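Beta-1,4-galactanase (Thielavia heterothallica, PDB 1HJS) hydrolyses the beta-1,4-galactosidic linkages of type I arabinogalactans, as a family 53 glycoside hydrolase built on a TIM barrel. Local coordinates at residues D54-N58 against L59-I63; W9-V12 against V13-R17; T147-W150 against A151-A154; G186-N189 against W190-N194. One frame throughout, in Å; residues are numbered along the deposited sequence.

Interaction 1: residues D54-N58 against L59-I63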
loop_
_atom_site.group_PDB
_atom_site.type_symbol
_atom_site.label_atom_id
_atom_site.label_comp_id
_atom_site.label_asym_id
_atom_site.label_seq_id
_atom_site.Cartn_x
_atom_site.Cartn_y
_atom_site.Cartn_z
ATOM N N ASP A 54 -16.594 13.478 -2.434
ATOM C CA ASP A 54 -17.641 12.490 -2.181
ATOM C C ASP A 54 -17.439 11.685 -0.901
ATOM O O ASP A 54 -18.203 10.761 -0.618
ATOM C CB ASP A 54 -17.783 11.531 -3.367
ATOM C CG ASP A 54 -16.511 10.759 -3.655
ATOM O OD1 ASP A 54 -15.753 10.474 -2.701
ATOM O OD2 ASP A 54 -16.276 10.421 -4.834
ATOM N N GLY A 55 -16.408 12.029 -0.137
ATOM C CA GLY A 55 -16.150 11.343 1.119
ATOM C C GLY A 55 -15.480 9.980 1.076
ATOM O O GLY A 55 -14.994 9.505 2.104
ATOM N N ASN A 56 -15.458 9.333 -0.084
ATOM C CA ASN A 56 -14.825 8.024 -0.177
ATOM C C ASN A 56 -13.358 8.102 0.206
ATOM O O ASN A 56 -12.631 8.959 -0.284
ATOM C CB ASN A 56 -14.955 7.459 -1.593
ATOM C CG ASN A 56 -16.396 7.146 -1.964
ATOM O OD1 ASN A 56 -17.080 6.377 -1.280
ATOM N ND2 ASN A 56 -16.869 7.752 -3.045
ATOM N N TYR A 57 -12.943 7.198 1.085
ATOM C CA TYR A 57 -11.567 7.115 1.561
ATOM C C TYR A 57 -11.154 8.226 2.530
ATOM O O TYR A 57 -9.967 8.376 2.821
ATOM C CB TYR A 57 -10.597 7.073 0.374
ATOM C CG TYR A 57 -11.048 6.145 -0.729
ATOM C CD1 TYR A 57 -11.455 4.840 -0.446
ATOM C CD2 TYR A 57 -11.113 6.583 -2.051
ATOM C CE1 TYR A 57 -11.927 3.992 -1.457
ATOM C CE2 TYR A 57 -11.580 5.745 -3.069
ATOM C CZ TYR A 57 -11.986 4.457 -2.765
ATOM O OH TYR A 57 -12.465 3.648 -3.773
ATOM N N ASN A 58 -12.109 9.009 3.030
ATOM C CA ASN A 58 -11.735 10.044 3.990
ATOM C C ASN A 58 -11.571 9.345 5.333
ATOM O O ASN A 58 -11.801 8.140 5.421
ATOM C CB ASN A 58 -12.767 11.196 4.032
ATOM C CG ASN A 58 -14.125 10.802 4.614
ATOM O OD1 ASN A 58 -15.073 11.600 4.566
ATOM N ND2 ASN A 58 -14.230 9.609 5.164
ATOM N N LEU A 59 -11.175 10.070 6.377
ATOM C CA LEU A 59 -10.951 9.428 7.669
ATOM C C LEU A 59 -12.156 8.688 8.252
ATOM O O LEU A 59 -12.004 7.593 8.797
ATOM C CB LEU A 59 -10.414 10.445 8.684
ATOM C CG LEU A 59 -9.780 9.839 9.943
ATOM C CD1 LEU A 59 -8.670 8.860 9.557
ATOM C CD2 LEU A 59 -9.222 10.950 10.817
ATOM N N ASP A 60 -13.347 9.271 8.145
ATOM C CA ASP A 60 -14.541 8.612 8.674
ATOM C C ASP A 60 -14.776 7.283 7.969
ATOM O O ASP A 60 -15.113 6.283 8.597
ATOM C CB ASP A 60 -15.780 9.491 8.501
ATOM C CG ASP A 60 -15.806 10.660 9.466
ATOM O OD1 ASP A 60 -15.214 10.540 10.560
ATOM O OD2 ASP A 60 -16.431 11.685 9.134
ATOM N N TYR A 61 -14.611 7.294 6.651
ATOM C CA TYR A 61 -14.788 6.100 5.834
ATOM C C TYR A 61 -13.825 5.023 6.316
ATOM O O TYR A 61 -14.197 3.864 6.484
ATOM C CB TYR A 61 -14.512 6.451 4.366
ATOM C CG TYR A 61 -14.570 5.289 3.398
ATOM C CD1 TYR A 61 -13.503 4.400 3.270
ATOM C CD2 TYR A 61 -15.690 5.094 2.588
ATOM C CE1 TYR A 61 -13.549 3.342 2.350
ATOM C CE2 TYR A 61 -15.748 4.045 1.672
ATOM C CZ TYR A 61 -14.679 3.174 1.556
ATOM O OH TYR A 61 -14.754 2.130 0.657
ATOM N N ASN A 62 -12.582 5.424 6.556
ATOM C CA ASN A 62 -11.552 4.503 7.013
ATOM C C ASN A 62 -11.747 3.989 8.433
ATOM O O ASN A 62 -11.425 2.841 8.732
ATOM C CB ASN A 62 -10.187 5.164 6.871
ATOM C CG ASN A 62 -9.617 4.991 5.485
ATOM O OD1 ASN A 62 -9.144 3.911 5.135
ATOM N ND2 ASN A 62 -9.682 6.045 4.676
ATOM N N ILE A 63 -12.264 4.834 9.317
ATOM C CA ILE A 63 -12.498 4.392 10.685
ATOM C C ILE A 63 -13.614 3.354 10.674
ATOM O O ILE A 63 -13.555 2.353 11.385
ATOM C CB ILE A 63 -12.870 5.586 11.605
ATOM C CG1 ILE A 63 -11.614 6.422 11.872
ATOM C CG2 ILE A 63 -13.474 5.079 12.920
ATOM C CD1 ILE A 63 -11.864 7.711 12.621
#
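Y61 reaches back from the first turn of helix 59-71 and lays its ring over the backbone of Y57. CB, at the root, sits 3.4 Å from N58 O. CG comes next, 3.4 Å from Y57 N, which stands over one face of the ring toward its rim; CD1 rests near Y57 CA. Farther out, CE1 meets Y57 CD1 at 3.8 Å, while CE2, on the other flank, lies 4.0 Å from N56 OD1. The hydroxyl leaves this contact and bonds S10 O and V14 N. With CG anti to the backbone N (chi1 176°), the Y61 side chain runs alongside that of Y57, whose ring edge turns to its face in a T-shaped pair, planes at 73° and centroids 5.3 Å apart. A leucine in place of Y61 would probably leave the Y57 edge without its aromatic partner and S10 O without the hydroxyl that bonds it.

N62 closes the turn by giving two bonds to one oxygen: its N lies 3.0 Å from N58 O, and ND2 lies 3.1 Å from the same N58 O, approaching from 58° above the carbonyl plane. ND2 also bonds R47 O, and OD1 accepts from Q46. This is a helix N-terminus entered through a type II turn, G55 to N58, with N58 as N-cap, on the loop that leads from barrel strand 43-48 into helix 59-71.

Interaction 2: residues W9-V12 against V13-R17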
loop_
_atom_site.group_PDB
_atom_site.type_symbol
_atom_site.label_atom_id
_atom_site.label_comp_id
_atom_site.label_asym_id
_atom_site.label_seq_id
_atom_site.Cartn_x
_atom_site.Cartn_y
_atom_site.Cartn_z
ATOM N N TRP A 9 -8.084 -3.350 0.831
ATOM C CA TRP A 9 -9.510 -3.539 0.578
ATOM C C TRP A 9 -10.295 -2.231 0.642
ATOM O O TRP A 9 -11.510 -2.235 0.848
ATOM C CB TRP A 9 -10.071 -4.543 1.594
ATOM C CG TRP A 9 -10.319 -3.969 2.971
ATOM C CD1 TRP A 9 -9.558 -3.039 3.628
ATOM C CD2 TRP A 9 -11.399 -4.299 3.853
ATOM N NE1 TRP A 9 -10.103 -2.769 4.863
ATOM C CE2 TRP A 9 -11.231 -3.528 5.027
ATOM C CE3 TRP A 9 -12.495 -5.173 3.766
ATOM C CZ2 TRP A 9 -12.120 -3.605 6.109
ATOM C CZ3 TRP A 9 -13.381 -5.248 4.845
ATOM C CH2 TRP A 9 -13.185 -4.467 5.998
ATOM N N SER A 10 -9.597 -1.119 0.438
ATOM C CA SER A 10 -10.196 0.214 0.506
ATOM C C SER A 10 -11.571 0.396 -0.128
ATOM O O SER A 10 -12.445 1.031 0.459
ATOM C CB SER A 10 -9.237 1.247 -0.095
ATOM O OG SER A 10 -7.961 1.186 0.521
ATOM N N SER A 11 -11.760 -0.159 -1.319
ATOM C CA SER A 11 -13.024 -0.024 -2.045
ATOM C C SER A 11 -14.204 -0.821 -1.489
ATOM O O SER A 11 -15.304 -0.740 -2.038
ATOM C CB SER A 11 -12.825 -0.456 -3.492
ATOM O OG SER A 11 -12.615 -1.857 -3.544
ATOM N N VAL A 12 -13.989 -1.588 -0.424
ATOM C CA VAL A 12 -15.063 -2.415 0.128
ATOM C C VAL A 12 -16.435 -1.742 0.266
ATOM O O VAL A 12 -17.418 -2.245 -0.277
ATOM C CB VAL A 12 -14.656 -3.043 1.488
ATOM C CG1 VAL A 12 -14.335 -1.962 2.509
ATOM C CG2 VAL A 12 -15.786 -3.957 1.991
ATOM N N VAL A 13 -16.513 -0.620 0.975
ATOM C CA VAL A 13 -17.796 0.058 1.151
ATOM C C VAL A 13 -18.314 0.653 -0.159
ATOM O O VAL A 13 -19.519 0.680 -0.407
ATOM C CB VAL A 13 -17.704 1.160 2.240
ATOM C CG1 VAL A 13 -18.911 2.092 2.162
ATOM C CG2 VAL A 13 -17.655 0.503 3.616
ATOM N N VAL A 14 -17.404 1.128 -1.002
ATOM C CA VAL A 14 -17.814 1.687 -2.284
ATOM C C VAL A 14 -18.529 0.594 -3.077
ATOM O O VAL A 14 -19.573 0.831 -3.687
ATOM C CB VAL A 14 -16.593 2.198 -3.093
ATOM C CG1 VAL A 14 -17.015 2.545 -4.519
ATOM C CG2 VAL A 14 -16.008 3.432 -2.421
ATOM N N GLU A 15 -17.965 -0.612 -3.054
ATOM C CA GLU A 15 -18.549 -1.741 -3.772
ATOM C C GLU A 15 -19.841 -2.252 -3.143
ATOM O O GLU A 15 -20.786 -2.585 -3.853
ATOM C CB GLU A 15 -17.534 -2.881 -3.875
ATOM C CG GLU A 15 -16.430 -2.621 -4.889
ATOM C CD GLU A 15 -16.928 -2.657 -6.328
ATOM O OE1 GLU A 15 -17.904 -1.947 -6.649
ATOM O OE2 GLU A 15 -16.335 -3.398 -7.143
ATOM N N GLU A 16 -19.887 -2.318 -1.818
ATOM C CA GLU A 16 -21.097 -2.781 -1.151
ATOM C C GLU A 16 -22.234 -1.816 -1.473
ATOM O O GLU A 16 -23.365 -2.235 -1.710
ATOM C CB GLU A 16 -20.874 -2.864 0.364
ATOM C CG GLU A 16 -19.783 -3.856 0.747
ATOM C CD GLU A 16 -19.497 -3.885 2.234
ATOM O OE1 GLU A 16 -19.722 -2.862 2.913
ATOM O OE2 GLU A 16 -19.021 -4.931 2.721
ATOM N N ARG A 17 -21.927 -0.521 -1.499
ATOM C CA ARG A 17 -22.941 0.486 -1.807
ATOM C C ARG A 17 -23.365 0.393 -3.266
ATOM O O ARG A 17 -24.437 0.864 -3.641
ATOM C CB ARG A 17 -22.410 1.891 -1.527
ATOM C CG ARG A 17 -22.285 2.220 -0.052
ATOM C CD ARG A 17 -21.652 3.582 0.137
ATOM N NE ARG A 17 -21.526 3.924 1.547
ATOM C CZ ARG A 17 -20.787 4.928 2.007
ATOM N NH1 ARG A 17 -20.101 5.693 1.168
ATOM N NH2 ARG A 17 -20.736 5.163 3.311
#
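V12 lies alongside E16, one helical turn on, with its CG2 methyl 3.5 Å from E16 OE2. The pair belongs to the first turn of helix 12-17, which a type I turn from W9 to V12 joins to barrel strand 4-8 of the TIM-barrel fold. V12 holds CG2 anti to its backbone N, and this sends that methyl along the helix to the glutamate, while CG1 turns the other way and covers one face of the W9 indole near its rim. E16 leaves the helix with CG beside its own N (chi1 -62°) and stays extended from there, an extended course that takes CG past V12 O at 3.0 Å before the carboxylate passes the valine.

The charged end is not left to the methyl group: OE2 forms a salt bridge with R68 of helix 59-71. An alanine at E16 would probably leave the R68 guanidinium without this mate and uncover the V12 methyl. E15 behaves differently. Its CB starts toward the loop, CG coming 3.6 Å from S11 O, but the carboxylate leads away, to H302. S11 OG, 4.1 Å from E15 CG, bonds E297 instead, and these two polar tips, four residues apart, tie the helix start to E297 and H302, after the last barrel strand. The backbone supplies the remaining grip. E16 N bonds V12 O, and E15 N meets S11 O at 2.9 Å with a C=O...N angle of 174°, almost straight off the carbonyl.

Interaction 3: residues T147-W150 against A151-A154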
loop_
_atom_site.group_PDB
_atom_site.type_symbol
_atom_site.label_atom_id
_atom_site.label_comp_id
_atom_site.label_asym_id
_atom_site.label_seq_id
_atom_site.Cartn_x
_atom_site.Cartn_y
_atom_site.Cartn_z
ATOM N N THR A 147 10.359 16.427 -6.007
ATOM C CA THR A 147 11.781 16.165 -6.202
ATOM C C THR A 147 12.202 17.143 -7.305
ATOM O O THR A 147 11.420 17.393 -8.224
ATOM C CB THR A 147 12.040 14.705 -6.653
ATOM O OG1 THR A 147 11.150 14.360 -7.721
ATOM C CG2 THR A 147 11.826 13.742 -5.499
ATOM N N GLU A 148 13.429 17.667 -7.258
ATOM C CA GLU A 148 14.426 17.336 -6.242
ATOM C C GLU A 148 14.553 18.285 -5.042
ATOM O O GLU A 148 15.664 18.624 -4.629
ATOM C CB GLU A 148 15.785 17.193 -6.931
ATOM C CG GLU A 148 15.761 16.208 -8.097
ATOM C CD GLU A 148 16.758 16.556 -9.189
ATOM O OE1 GLU A 148 17.974 16.541 -8.916
ATOM O OE2 GLU A 148 16.323 16.848 -10.323
ATOM N N ASN A 149 13.420 18.708 -4.489
ATOM C CA ASN A 149 13.401 19.568 -3.302
ATOM C C ASN A 149 13.653 18.634 -2.107
ATOM O O ASN A 149 12.788 18.482 -1.242
ATOM C CB ASN A 149 12.019 20.226 -3.139
ATOM C CG ASN A 149 11.949 21.626 -3.728
ATOM O OD1 ASN A 149 10.868 22.102 -4.108
ATOM N ND2 ASN A 149 13.087 22.303 -3.784
ATOM N N TRP A 150 14.830 18.010 -2.067
ATOM C CA TRP A 150 15.175 17.068 -1.002
ATOM C C TRP A 150 15.042 17.638 0.408
ATOM O O TRP A 150 14.545 16.966 1.309
ATOM C CB TRP A 150 16.600 16.541 -1.200
ATOM C CG TRP A 150 16.809 15.861 -2.522
ATOM C CD1 TRP A 150 17.705 16.211 -3.494
ATOM C CD2 TRP A 150 16.119 14.705 -3.011
ATOM N NE1 TRP A 150 17.616 15.344 -4.557
ATOM C CE2 TRP A 150 16.650 14.409 -4.286
ATOM C CE3 TRP A 150 15.103 13.886 -2.492
ATOM C CZ2 TRP A 150 16.202 13.328 -5.054
ATOM C CZ3 TRP A 150 14.657 12.810 -3.256
ATOM C CH2 TRP A 150 15.208 12.544 -4.524
ATOM N N ALA A 151 15.500 18.872 0.603
ATOM C CA ALA A 151 15.415 19.493 1.918
ATOM C C ALA A 151 13.961 19.537 2.386
ATOM O O ALA A 151 13.650 19.174 3.524
ATOM C CB ALA A 151 16.003 20.909 1.871
ATOM N N ASN A 152 13.067 19.970 1.503
ATOM C CA ASN A 152 11.648 20.064 1.834
ATOM C C ASN A 152 11.029 18.691 2.083
ATOM O O ASN A 152 10.243 18.515 3.009
ATOM C CB ASN A 152 10.884 20.782 0.714
ATOM C CG ASN A 152 11.104 22.291 0.729
ATOM O OD1 ASN A 152 11.852 22.815 1.555
ATOM N ND2 ASN A 152 10.445 22.992 -0.182
ATOM N N ILE A 153 11.379 17.722 1.248
ATOM C CA ILE A 153 10.853 16.367 1.394
ATOM C C ILE A 153 11.248 15.780 2.748
ATOM O O ILE A 153 10.406 15.247 3.474
ATOM C CB ILE A 153 11.379 15.450 0.272
ATOM C CG1 ILE A 153 10.848 15.937 -1.078
ATOM C CG2 ILE A 153 10.951 14.007 0.531
ATOM C CD1 ILE A 153 11.421 15.191 -2.264
ATOM N N ALA A 154 12.528 15.881 3.089
ATOM C CA ALA A 154 13.007 15.357 4.363
ATOM C C ALA A 154 12.286 16.043 5.521
ATOM O O ALA A 154 11.886 15.396 6.487
ATOM C CB ALA A 154 14.519 15.565 4.487
#
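Chi1 of -65° and chi2 of 174° set I153 CG1 beside its own backbone N and stretch the chain back to the T147-W150 loop, where CD1 meets T147 CG2 at 3.6 Å. On the way CG1 passes 3.2 Å from N149 O. W150 takes a similar first torsion (chi1 -58°), which lays its indole alongside the isoleucine; the benzo-ring atom CE3 lies 3.9 Å from I153 CD1. That one methyl thus touches both the threonine methyl and the tryptophan. Beyond them W191 of helix 185-196 packs on both I153 and W150.

Across the turn N149 and N152 lie side by side, their amides tilted 42° to each other, with N149 OD1 and N152 ND2 4.0 Å apart. N152 ND2 finds its bond in T144 O. The main chain carries the polar link: I153 N lies 3.0 Å from N149 O, and A154 N lies 2.9 Å from W150 O.

N149 occupies the N-cap position, yet its side chain makes no capping bond; it is instead the centre of an inverse gamma turn, closed by a weak bond, just after a cis peptide. The arrangement is a helix N-terminus, where the chain passes from the small antiparallel hairpin, strands 139-140 and 145-146, into helix 150-165 of the barrel.

Interaction 4: residues G186-N189 against W190-N194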
loop_
_atom_site.group_PDB
_atom_site.type_symbol
_atom_site.label_atom_id
_atom_site.label_comp_id
_atom_site.label_asym_id
_atom_site.label_seq_id
_atom_site.Cartn_x
_atom_site.Cartn_y
_atom_site.Cartn_z
ATOM N N GLY A 186 18.278 1.404 -8.569
ATOM C CA GLY A 186 18.846 2.718 -8.830
ATOM C C GLY A 186 17.995 3.850 -8.283
ATOM O O GLY A 186 18.504 4.785 -7.660
ATOM N N THR A 187 16.688 3.766 -8.502
ATOM C CA THR A 187 15.784 4.803 -8.028
ATOM C C THR A 187 15.584 4.755 -6.514
ATOM O O THR A 187 15.569 5.799 -5.857
ATOM C CB THR A 187 14.426 4.708 -8.750
ATOM O OG1 THR A 187 14.627 4.952 -10.149
ATOM C CG2 THR A 187 13.447 5.741 -8.196
ATOM N N GLN A 188 15.434 3.555 -5.959
ATOM C CA GLN A 188 15.266 3.423 -4.512
ATOM C C GLN A 188 16.482 4.062 -3.831
ATOM O O GLN A 188 16.348 4.860 -2.904
ATOM C CB GLN A 188 15.190 1.947 -4.097
ATOM C CG GLN A 188 14.008 1.146 -4.661
ATOM C CD GLN A 188 12.658 1.602 -4.126
ATOM O OE1 GLN A 188 12.507 1.882 -2.936
ATOM N NE2 GLN A 188 11.665 1.660 -5.003
ATOM N N ASN A 189 17.670 3.704 -4.314
ATOM C CA ASN A 189 18.912 4.214 -3.751
ATOM C C ASN A 189 19.035 5.723 -3.915
ATOM O O ASN A 189 19.407 6.431 -2.978
ATOM C CB ASN A 189 20.103 3.513 -4.408
ATOM C CG ASN A 189 21.421 3.889 -3.763
ATOM O OD1 ASN A 189 21.540 3.919 -2.536
ATOM N ND2 ASN A 189 22.423 4.167 -4.586
ATOM N N TRP A 190 18.718 6.209 -5.108
ATOM C CA TRP A 190 18.775 7.636 -5.400
ATOM C C TRP A 190 17.882 8.425 -4.434
ATOM O O TRP A 190 18.293 9.444 -3.873
ATOM C CB TRP A 190 18.320 7.861 -6.845
ATOM C CG TRP A 190 18.024 9.282 -7.225
ATOM C CD1 TRP A 190 18.926 10.274 -7.492
ATOM C CD2 TRP A 190 16.724 9.855 -7.423
ATOM N NE1 TRP A 190 18.265 11.430 -7.848
ATOM C CE2 TRP A 190 16.915 11.200 -7.812
ATOM C CE3 TRP A 190 15.417 9.361 -7.305
ATOM C CZ2 TRP A 190 15.845 12.059 -8.089
ATOM C CZ3 TRP A 190 14.350 10.216 -7.580
ATOM C CH2 TRP A 190 14.576 11.554 -7.967
ATOM N N TRP A 191 16.662 7.937 -4.235
ATOM C CA TRP A 191 15.702 8.609 -3.369
ATOM C C TRP A 191 16.118 8.638 -1.898
ATOM O O TRP A 191 16.256 9.712 -1.310
ATOM C CB TRP A 191 14.327 7.939 -3.494
ATOM C CG TRP A 191 13.198 8.795 -2.988
ATOM C CD1 TRP A 191 12.439 9.666 -3.718
ATOM C CD2 TRP A 191 12.704 8.859 -1.646
ATOM N NE1 TRP A 191 11.500 10.264 -2.915
ATOM C CE2 TRP A 191 11.640 9.788 -1.636
ATOM C CE3 TRP A 191 13.057 8.221 -0.446
ATOM C CZ2 TRP A 191 10.919 10.096 -0.475
ATOM C CZ3 TRP A 191 12.340 8.527 0.711
ATOM C CH2 TRP A 191 11.283 9.458 0.686
ATOM N N TYR A 192 16.310 7.464 -1.304
ATOM C CA TYR A 192 16.689 7.394 0.107
ATOM C C TYR A 192 18.007 8.101 0.415
ATOM O O TYR A 192 18.127 8.776 1.437
ATOM C CB TYR A 192 16.754 5.935 0.570
ATOM C CG TYR A 192 15.385 5.324 0.801
ATOM C CD1 TYR A 192 14.558 5.787 1.830
ATOM C CD2 TYR A 192 14.903 4.307 -0.023
ATOM C CE1 TYR A 192 13.282 5.252 2.030
ATOM C CE2 TYR A 192 13.628 3.767 0.165
ATOM C CZ TYR A 192 12.825 4.243 1.189
ATOM O OH TYR A 192 11.563 3.714 1.368
ATOM N N THR A 193 18.988 7.961 -0.468
ATOM C CA THR A 193 20.278 8.606 -0.245
ATOM C C THR A 193 20.132 10.126 -0.158
ATOM O O THR A 193 20.640 10.759 0.771
ATOM C CB THR A 193 21.276 8.262 -1.365
ATOM O OG1 THR A 193 21.537 6.851 -1.353
ATOM C CG2 THR A 193 22.589 9.017 -1.161
ATOM N N ASN A 194 19.423 10.713 -1.117
ATOM C CA ASN A 194 19.240 12.159 -1.136
ATOM C C ASN A 194 18.339 12.693 -0.031
ATOM O O ASN A 194 18.540 13.801 0.463
ATOM C CB ASN A 194 18.722 12.596 -2.503
ATOM C CG ASN A 194 19.813 12.604 -3.553
ATOM O OD1 ASN A 194 20.800 13.325 -3.420
ATOM N ND2 ASN A 194 19.646 11.800 -4.599
HETATM O O HOH W 1 10.814 1.949 -0.701
#
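Q188 and Y192 run side by side down the buried flank of helix 185-196, and here the packing is close. Y192 CD2 comes 3.3 Å from Q188 O, and Q188 OE1 lies 3.8 Å from Y192 CE2, the amide and ring planes inclined at 47°. The glutamine chain folds at chi2 (-67°), which brings its amide beside the phenol. One water then bridges the two polar ends, donating to Q188 OE1 at 2.8 Å and accepting from Y192 OH. W191 puts CE3 over one face of the Y192 ring, and its own indole packs on I177 and L179 of strand 174-179.

Elsewhere the side chains touch more loosely. T187 CG2 stays 4.2 Å from W190 CE3, and T187 O merely faces the indole edge near its plane. G186 and T193 are on the solvent side, although T193 is held firmly there: its OG1 bonds N189 O at 2.7 Å, while T193 N reaches the same N189 O from the opposite face of the carbonyl plane. N194 repeats the pattern on W190 O, with ND2 at 2.8 Å and its N on the other face.

Two successive carbonyls thus take both a backbone and a side-chain donor, which is likely to restrain the T193 and N194 torsions on the helix, while the water gives the amide oxygen a donor and the phenol hydroxyl an acceptor.

How the interactions relate
Along the chain the order is interaction 2, 1, 3, 4, and the four form two pairs around one eight-stranded barrel, three of them where a loop enters a helix and interaction 4 within a helix. Interactions 1 and 2, centres 11 Å apart, follow neighbouring strands 43-48 and 4-8, and N56 OD1 packs 3.3 Å from V14 CG2 between them. Interactions 3 and 4, 12 Å apart, bring helices 150-165 and 185-196 together through the W150 indole, with W150 CZ2 3.3 Å from W190 CZ2. Interactions 2 and 4 lie on opposite sides of the chain's centre, about 35 Å between centres. Each pair thus joins neighbouring helices, and the two pairs lie far apart on the same barrel.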